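Local coordinates for uncharacterized protein (Cricetid herpesvirus 2, PDB 4ZKQ) that binds chemokines as a herpesvirus decoy receptor and so probably dampens chemokine signalling in the infected rodent host, at residues A[74-79]-A[174-179]; A[145-150]-A[236-241]; A[206-211]-A[262-267]. One frame throughout, in Å; residues are numbered along the deposited sequence.

Contacts 1 and 2 are buried; contact 3 lies farther from the centre of the chain and is only partly buried. Contact 1 is mostly water-mediated, contact 2 is mainly apolar with a solvated edge, and contact 3 rests on a leucine beside a disulfide. The residue ahead of strand 147-152, Ser146 of contact 2, takes a probable hydrogen bond at its O from Leu75 N of contact 1. Contacts 2 and 3 share one sheet, in which strand 233-244 is bonded to both 206-223 and 260-263. Their centres are about 8 Å apart, whereas contacts 1 and 3 do not touch.

Contact 1: residues A[74-79]-A[174-179]; sequences PLSTDI and AGVCSL
Leu75 O is gripped by two waters that join loop 74-79 to Val176 and Ser178. Water 2 lies 2.6 Å from Leu75 O, and it also donates to Val176 O at 2.7 Å. Water 1 donates to Pro74 O at 2.8 Å and more weakly to Leu75 O. It also bonds to Ser178 OG at 2.7 Å. Each water has more acceptors around it than protons, so these bonds may be shared in turn. Ser178 is modelled in two conformers, so its part in the bridge is less certain. In the conformer described, OG is also bonded by Trp180 NE1, which anchors the hydroxyl from its own strand. Direct contact is sparse. Val176 and Ser178 both point toward the loop, while Cys177 between them points away and forms the disulfide with Cys52. The hydroxyl of Ser76, anti to the backbone N (chi1 178°), comes within 4.2 Å of Val176 CG1, measured from Ser76 OG. Beyond it, Asp78 makes salt bridges to Lys54 and Lys215, which tie down this part of the loop. The loop follows strand 68-74 of a four-stranded antiparallel sheet and leads to strand 85-94. Strand 175-181 belongs to the larger seven-stranded sheet, where it runs parallel to strand 54-59 and antiparallel to strand 161-169. The waters thus link the loop leaving one sheet to a strand of the other.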
loop_
_atom_site.group_PDB
_atom_site.type_symbol
_atom_site.label_atom_id
_atom_site.label_comp_id
_atom_site.label_asym_id
_atom_site.label_seq_id
_atom_site.Cartn_x
_atom_site.Cartn_y
_atom_site.Cartn_z
ATOM N N PRO A 74 6.458 2.787 -4.350
ATOM C CA PRO A 74 5.570 1.641 -4.172
ATOM C C PRO A 74 4.113 2.073 -4.263
ATOM O O PRO A 74 3.786 3.144 -3.754
ATOM C CB PRO A 74 5.910 1.158 -2.767
ATOM C CG PRO A 74 6.279 2.411 -2.046
ATOM C CD PRO A 74 6.998 3.262 -3.063
ATOM N N LEU A 75 3.252 1.270 -4.880
ATOM C CA LEU A 75 1.840 1.630 -4.932
ATOM C C LEU A 75 1.235 1.514 -3.534
ATOM O O LEU A 75 0.299 2.235 -3.205
ATOM C CB LEU A 75 1.083 0.778 -5.953
ATOM C CG LEU A 75 1.472 1.008 -7.423
ATOM C CD1 LEU A 75 0.436 0.392 -8.349
ATOM C CD2 LEU A 75 1.654 2.478 -7.785
ATOM N N SER A 76 1.801 0.635 -2.704
ATOM C CA SER A 76 1.489 0.615 -1.274
ATOM C C SER A 76 2.772 0.382 -0.463
ATOM O O SER A 76 3.485 -0.579 -0.730
ATOM C CB SER A 76 0.460 -0.481 -0.972
ATOM O OG SER A 76 0.180 -0.555 0.416
ATOM N N THR A 77 3.085 1.236 0.515
ATOM C CA THR A 77 4.297 1.003 1.304
ATOM C C THR A 77 4.138 -0.164 2.273
ATOM O O THR A 77 5.112 -0.834 2.610
ATOM C CB THR A 77 4.744 2.253 2.110
ATOM O OG1 THR A 77 3.640 2.787 2.855
ATOM C CG2 THR A 77 5.350 3.293 1.164
ATOM N N ASP A 78 2.912 -0.434 2.700
ATOM C CA ASP A 78 2.720 -1.448 3.726
ATOM C C ASP A 78 2.253 -2.783 3.160
ATOM O O ASP A 78 1.687 -2.863 2.067
ATOM C CB ASP A 78 1.729 -0.951 4.771
ATOM C CG ASP A 78 2.117 0.405 5.330
ATOM O OD1 ASP A 78 3.242 0.535 5.858
ATOM O OD2 ASP A 78 1.301 1.334 5.229
ATOM N N ILE A 79 2.502 -3.833 3.930
ATOM C CA ILE A 79 2.029 -5.154 3.587
ATOM C C ILE A 79 0.655 -5.323 4.204
ATOM O O ILE A 79 0.495 -5.202 5.428
ATOM C CB ILE A 79 2.991 -6.256 4.093
ATOM C CG1 ILE A 79 4.357 -6.127 3.410
ATOM C CG2 ILE A 79 2.404 -7.650 3.874
ATOM C CD1 ILE A 79 5.360 -7.175 3.845
ATOM N N ALA A 174 -10.756 0.229 0.565
ATOM C CA ALA A 174 -10.004 1.174 1.384
ATOM C C ALA A 174 -9.080 2.022 0.514
ATOM O O ALA A 174 -8.446 1.515 -0.413
ATOM C CB ALA A 174 -9.207 0.438 2.445
ATOM N N GLY A 175 -9.020 3.316 0.815
ATOM C CA GLY A 175 -8.120 4.225 0.137
ATOM C C GLY A 175 -6.824 4.364 0.906
ATOM O O GLY A 175 -6.753 5.085 1.906
ATOM N N VAL A 176 -5.799 3.660 0.444
ATOM C CA VAL A 176 -4.503 3.670 1.102
ATOM C C VAL A 176 -3.559 4.568 0.323
ATOM O O VAL A 176 -3.146 4.243 -0.787
ATOM C CB VAL A 176 -3.934 2.258 1.220
ATOM C CG1 VAL A 176 -2.585 2.284 1.894
ATOM C CG2 VAL A 176 -4.893 1.399 2.015
ATOM N N CYS A 177 -3.221 5.702 0.920
ATOM C CA CYS A 177 -2.540 6.751 0.187
ATOM C C CYS A 177 -1.126 7.003 0.665
ATOM O O CYS A 177 -0.760 6.673 1.794
ATOM C CB CYS A 177 -3.353 8.034 0.270
ATOM S SG CYS A 177 -5.003 7.793 -0.415
ATOM N N SER A 178 -0.319 7.584 -0.210
ATOM C CA SER A 178 1.024 7.976 0.167
ATOM C C SER A 178 1.353 9.304 -0.484
ATOM O O SER A 178 1.005 9.544 -1.637
ATOM C CB SER A 178 2.036 6.903 -0.230
ATOM O OG SER A 178 1.999 6.656 -1.616
ATOM N N LEU A 179 2.010 10.168 0.279
ATOM C CA LEU A 179 2.366 11.497 -0.192
ATOM C C LEU A 179 3.870 11.674 -0.097
ATOM O O LEU A 179 4.431 11.703 0.996
ATOM C CB LEU A 179 1.628 12.574 0.603
ATOM C CG LEU A 179 1.768 14.010 0.082
ATOM C CD1 LEU A 179 1.260 14.105 -1.344
ATOM C CD2 LEU A 179 0.992 14.951 0.992
HETATM O O HOH W 1 2.051 3.960 -1.697
HETATM O O HOH W 2 -0.498 3.856 -1.274
#

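Contact 2: residues A[145-150]-A[236-241]; sequences ESLAVL and RVLLTA
Leu147 reaches across to Leu238 and Thr240 with a different methyl for each. Its CG stands beside the backbone N (chi1 -48°), which carries the fork toward strand 233-244. Leu147 CD1 meets Thr240 tip to tip and touches both of its branches. It is 3.4 Å from Thr240 OG1 and 3.6 Å from Thr240 CG2. The other methyl, Leu147 CD2, packs on Leu238 CD1 at 3.8 Å. These two leucines slide past each other in opposite directions, so the contact is alongside and not end-on.

Arg236 closes the other end of the contact. Its CG is turned away from its own N (chi1 170°) and the chain stays extended as far as NE, which brings the guanidinium close to the Glu145 backbone. Arg236 NH2 lies 3.9 Å from Glu145 CA. A water donates to Glu145 O at 2.8 Å and accepts a weak bond from Arg236 NH2. The charged ends do not pair here, since Glu145 OE2 is 5.3 Å from Arg236 NH2. Instead Arg236 NH1 bonds to Ser76 O and, weakly, to Thr77 O.

Strand 147-152 lies between strands 68-74 and 108-111 in a four-stranded sheet. It packs against strand 233-244 of another sheet, which is flanked by strands 206-223 and 260-263. Tyr261 of the last strand bonds Leu147 N through its hydroxyl.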
loop_
_atom_site.group_PDB
_atom_site.type_symbol
_atom_site.label_atom_id
_atom_site.label_comp_id
_atom_site.label_asym_id
_atom_site.label_seq_id
_atom_site.Cartn_x
_atom_site.Cartn_y
_atom_site.Cartn_z
ATOM N N GLU A 145 2.289 -4.890 -4.402
ATOM C CA GLU A 145 3.740 -4.843 -4.523
ATOM C C GLU A 145 4.206 -4.059 -5.748
ATOM O O GLU A 145 5.406 -3.864 -5.952
ATOM C CB GLU A 145 4.293 -6.269 -4.580
ATOM C CG GLU A 145 3.622 -7.217 -3.594
ATOM C CD GLU A 145 4.435 -8.469 -3.345
ATOM O OE1 GLU A 145 4.105 -9.519 -3.932
ATOM O OE2 GLU A 145 5.404 -8.397 -2.561
ATOM N N SER A 146 3.261 -3.602 -6.558
ATOM C CA SER A 146 3.607 -2.926 -7.802
ATOM C C SER A 146 4.218 -1.564 -7.557
ATOM O O SER A 146 4.189 -1.046 -6.440
ATOM C CB SER A 146 2.373 -2.786 -8.695
ATOM O OG SER A 146 1.805 -4.053 -8.942
ATOM N N LEU A 147 4.770 -0.992 -8.622
ATOM C CA LEU A 147 5.527 0.242 -8.538
ATOM C C LEU A 147 5.066 1.254 -9.566
ATOM O O LEU A 147 4.546 0.897 -10.621
ATOM C CB LEU A 147 7.013 -0.040 -8.745
ATOM C CG LEU A 147 7.604 -1.187 -7.934
ATOM C CD1 LEU A 147 9.014 -1.449 -8.417
ATOM C CD2 LEU A 147 7.580 -0.863 -6.447
ATOM N N ALA A 148 5.259 2.522 -9.231
ATOM C CA ALA A 148 5.123 3.606 -10.179
ATOM C C ALA A 148 6.509 4.184 -10.357
ATOM O O ALA A 148 7.232 4.371 -9.379
ATOM C CB ALA A 148 4.161 4.653 -9.692
ATOM N N VAL A 149 6.881 4.444 -11.603
ATOM C CA VAL A 149 8.203 4.956 -11.916
ATOM C C VAL A 149 8.035 6.265 -12.654
ATOM O O VAL A 149 7.265 6.353 -13.605
ATOM C CB VAL A 149 9.018 3.956 -12.757
ATOM C CG1 VAL A 149 10.426 4.480 -12.997
ATOM C CG2 VAL A 149 9.079 2.618 -12.059
ATOM N N LEU A 150 8.736 7.289 -12.186
ATOM C CA LEU A 150 8.715 8.592 -12.825
ATOM C C LEU A 150 10.084 8.878 -13.404
ATOM O O LEU A 150 11.099 8.573 -12.778
ATOM C CB LEU A 150 8.323 9.691 -11.839
ATOM C CG LEU A 150 6.919 9.590 -11.237
ATOM C CD1 LEU A 150 6.945 8.693 -10.017
ATOM C CD2 LEU A 150 6.421 10.968 -10.883
ATOM N N ARG A 236 11.080 -2.578 4.805
ATOM C CA ARG A 236 10.785 -3.336 3.592
ATOM C C ARG A 236 11.816 -2.942 2.544
ATOM O O ARG A 236 12.097 -1.758 2.360
ATOM C CB ARG A 236 9.349 -3.052 3.124
ATOM C CG ARG A 236 8.966 -3.588 1.746
ATOM C CD ARG A 236 7.458 -3.415 1.480
ATOM N NE ARG A 236 7.128 -3.659 0.073
ATOM C CZ ARG A 236 6.333 -2.895 -0.675
ATOM N NH1 ARG A 236 5.748 -1.817 -0.172
ATOM N NH2 ARG A 236 6.118 -3.216 -1.947
ATOM N N VAL A 237 12.400 -3.935 1.880
ATOM C CA VAL A 237 13.384 -3.669 0.841
ATOM C C VAL A 237 12.864 -4.162 -0.495
ATOM O O VAL A 237 12.558 -5.344 -0.657
ATOM C CB VAL A 237 14.742 -4.334 1.140
ATOM C CG1 VAL A 237 15.712 -4.101 -0.010
ATOM C CG2 VAL A 237 15.324 -3.791 2.432
ATOM N N LEU A 238 12.753 -3.241 -1.442
ATOM C CA LEU A 238 12.373 -3.580 -2.805
ATOM C C LEU A 238 13.625 -3.762 -3.633
ATOM O O LEU A 238 14.538 -2.942 -3.564
ATOM C CB LEU A 238 11.514 -2.486 -3.429
ATOM C CG LEU A 238 10.465 -1.817 -2.548
ATOM C CD1 LEU A 238 9.759 -0.735 -3.337
ATOM C CD2 LEU A 238 9.478 -2.829 -2.033
ATOM N N LEU A 239 13.666 -4.829 -4.418
ATOM C CA LEU A 239 14.728 -5.009 -5.389
ATOM C C LEU A 239 14.107 -4.977 -6.776
ATOM O O LEU A 239 13.310 -5.844 -7.128
ATOM C CB LEU A 239 15.479 -6.315 -5.143
ATOM C CG LEU A 239 16.762 -6.487 -5.961
ATOM C CD1 LEU A 239 17.768 -5.375 -5.677
ATOM C CD2 LEU A 239 17.379 -7.851 -5.688
ATOM N N THR A 240 14.467 -3.956 -7.545
ATOM C CA THR A 240 13.803 -3.659 -8.802
ATOM C C THR A 240 14.778 -3.560 -9.967
ATOM O O THR A 240 15.776 -2.850 -9.878
ATOM C CB THR A 240 13.031 -2.334 -8.709
ATOM O OG1 THR A 240 12.222 -2.332 -7.527
ATOM C CG2 THR A 240 12.151 -2.150 -9.931
ATOM N N ALA A 241 14.464 -4.258 -11.058
ATOM C CA ALA A 241 15.195 -4.121 -12.320
ATOM C C ALA A 241 14.466 -3.188 -13.283
ATOM O O ALA A 241 13.302 -3.412 -13.605
ATOM C CB ALA A 241 15.388 -5.486 -12.969
HETATM O O HOH W 3 7.669 -4.693 -4.576
#

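Contact 3: residues A[206-211]-A[262-267]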
loop_
_atom_site.group_PDB
_atom_site.type_symbol
_atom_site.label_atom_id
_atom_site.label_comp_id
_atom_site.label_asym_id
_atom_site.label_seq_id
_atom_site.Cartn_x
_atom_site.Cartn_y
_atom_site.Cartn_z
ATOM N N GLN A 206 19.656 -3.546 -18.383
ATOM C CA GLN A 206 19.109 -3.821 -17.068
ATOM C C GLN A 206 19.873 -3.077 -15.988
ATOM O O GLN A 206 21.102 -3.130 -15.916
ATOM C CB GLN A 206 19.118 -5.318 -16.778
ATOM C CG GLN A 206 18.479 -5.663 -15.445
ATOM C CD GLN A 206 18.111 -7.124 -15.324
ATOM O OE1 GLN A 206 17.635 -7.740 -16.279
ATOM N NE2 GLN A 206 18.328 -7.688 -14.144
ATOM N N THR A 207 19.113 -2.378 -15.158
ATOM C CA THR A 207 19.647 -1.563 -14.081
ATOM C C THR A 207 18.905 -1.931 -12.807
ATOM O O THR A 207 17.677 -1.876 -12.772
ATOM C CB THR A 207 19.479 -0.065 -14.385
ATOM O OG1 THR A 207 20.066 0.229 -15.658
ATOM C CG2 THR A 207 20.135 0.796 -13.314
ATOM N N CYS A 208 19.647 -2.325 -11.774
ATOM C CA CYS A 208 19.040 -2.799 -10.536
ATOM C C CYS A 208 19.123 -1.755 -9.428
ATOM O O CYS A 208 20.165 -1.131 -9.211
ATOM C CB CYS A 208 19.699 -4.100 -10.086
ATOM S SG CYS A 208 19.431 -5.470 -11.234
ATOM N N ILE A 209 17.999 -1.579 -8.740
ATOM C CA ILE A 209 17.855 -0.584 -7.683
ATOM C C ILE A 209 17.295 -1.240 -6.440
ATOM O O ILE A 209 16.314 -1.986 -6.517
ATOM C CB ILE A 209 16.902 0.560 -8.081
ATOM C CG1 ILE A 209 17.332 1.206 -9.396
ATOM C CG2 ILE A 209 16.821 1.620 -6.976
ATOM C CD1 ILE A 209 16.166 1.409 -10.328
ATOM N N ALA A 210 17.916 -0.951 -5.300
ATOM C CA ALA A 210 17.384 -1.348 -4.009
ATOM C C ALA A 210 16.719 -0.133 -3.373
ATOM O O ALA A 210 17.334 0.926 -3.263
ATOM C CB ALA A 210 18.480 -1.898 -3.112
ATOM N N THR A 211 15.452 -0.285 -2.993
ATOM C CA THR A 211 14.717 0.767 -2.300
ATOM C C THR A 211 14.355 0.256 -0.919
ATOM O O THR A 211 13.650 -0.742 -0.793
ATOM C CB THR A 211 13.436 1.179 -3.056
ATOM O OG1 THR A 211 13.789 1.729 -4.329
ATOM C CG2 THR A 211 12.641 2.230 -2.266
ATOM N N VAL A 262 10.940 -5.020 -13.608
ATOM C CA VAL A 262 10.699 -6.383 -13.165
ATOM C C VAL A 262 11.085 -6.477 -11.696
ATOM O O VAL A 262 12.074 -5.875 -11.278
ATOM C CB VAL A 262 11.510 -7.408 -14.000
ATOM C CG1 VAL A 262 11.402 -8.801 -13.406
ATOM C CG2 VAL A 262 11.030 -7.419 -15.438
ATOM N N HIS A 263 10.294 -7.207 -10.913
ATOM C CA HIS A 263 10.642 -7.498 -9.524
ATOM C C HIS A 263 11.749 -8.545 -9.460
ATOM O O HIS A 263 11.684 -9.556 -10.158
ATOM C CB HIS A 263 9.425 -8.011 -8.746
ATOM C CG HIS A 263 8.308 -7.023 -8.635
ATOM N ND1 HIS A 263 8.429 -5.833 -7.942
ATOM C CD2 HIS A 263 7.044 -7.048 -9.113
ATOM C CE1 HIS A 263 7.295 -5.172 -8.009
ATOM N NE2 HIS A 263 6.429 -5.884 -8.716
ATOM N N LEU A 264 12.750 -8.311 -8.616
ATOM C CA LEU A 264 13.809 -9.293 -8.378
ATOM C C LEU A 264 13.659 -9.932 -6.995
ATOM O O LEU A 264 13.103 -9.327 -6.080
ATOM C CB LEU A 264 15.184 -8.638 -8.514
ATOM C CG LEU A 264 15.462 -7.968 -9.860
ATOM C CD1 LEU A 264 16.781 -7.213 -9.801
ATOM C CD2 LEU A 264 15.471 -8.990 -10.990
ATOM N N ILE A 265 14.160 -11.156 -6.856
ATOM C CA ILE A 265 14.052 -11.911 -5.608
ATOM C C ILE A 265 15.149 -11.501 -4.626
ATOM O O ILE A 265 16.199 -11.005 -5.034
ATOM C CB ILE A 265 14.149 -13.438 -5.861
ATOM C CG1 ILE A 265 13.229 -13.863 -7.009
ATOM C CG2 ILE A 265 13.799 -14.221 -4.598
ATOM C CD1 ILE A 265 13.452 -15.291 -7.480
ATOM N N ASP A 266 14.904 -11.706 -3.334
ATOM C CA ASP A 266 15.914 -11.447 -2.310
ATOM C C ASP A 266 17.136 -12.354 -2.498
ATOM O O ASP A 266 17.016 -13.483 -2.975
ATOM C CB ASP A 266 15.324 -11.630 -0.902
ATOM C CG ASP A 266 14.504 -12.907 -0.758
ATOM O OD1 ASP A 266 14.821 -13.914 -1.425
ATOM O OD2 ASP A 266 13.535 -12.904 0.032
ATOM N N SER A 267 18.311 -11.848 -2.134
ATOM C CA SER A 267 19.554 -12.601 -2.292
ATOM C C SER A 267 19.548 -13.862 -1.433
ATOM O O SER A 267 19.880 -14.950 -1.903
ATOM C CB SER A 267 20.761 -11.727 -1.940
ATOM O OG SER A 267 20.687 -11.260 -0.603
#
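This is a small apolar contact between Leu264 and the disulfide sulfur of Cys208, made across one face of a sheet toward the edge of the fold. The two segments are not neighbours in the sheet. Strand 233-244 runs between them and is bonded to both of their strands. The CA atoms of Cys208 and Leu264 are 8.6 Å apart, the nearest CA pair of the two segments.

Leu264 does the reaching. With CG opposite the carbonyl carbon (chi1 -57°), its methyl CD1 comes to 3.5 Å from Cys208 SG. That sulfur is bonded to Cys197 SG, so the leucine packs on a cross-linked wall and not on a mobile thiol. On its way Leu264 also rests on Leu239 and Ala241 of the strand it spans. These residues point to the face of that strand opposite to Leu238 and Thr240.

In this mixed sheet strand 233-244 lies between 206-223 and 260-263 and is antiparallel to both. Within it, Thr207, Ile209 and Thr211 are backbone-bonded to Leu242, Thr240 and Leu238. Cys208 and Ala210 are bonded on the other side to Val195 and Lys193 of strand 190-195.

Gln206 adds a looser touch, with NE2 4.5 Å from Leu264 CD2. Its amide is held by OE1, which accepts bonds from the backbone N atoms of Val202 and Leu203. Those two bonds fix the rotation of the amide and leave NE2 on the leucine side. Bound N-acetylglucosamine lies about 9 Å from the Gln206 side chain. Past Leu264, residues Ile265 to Ser267 are poorly ordered, and the contact ends where that disorder begins.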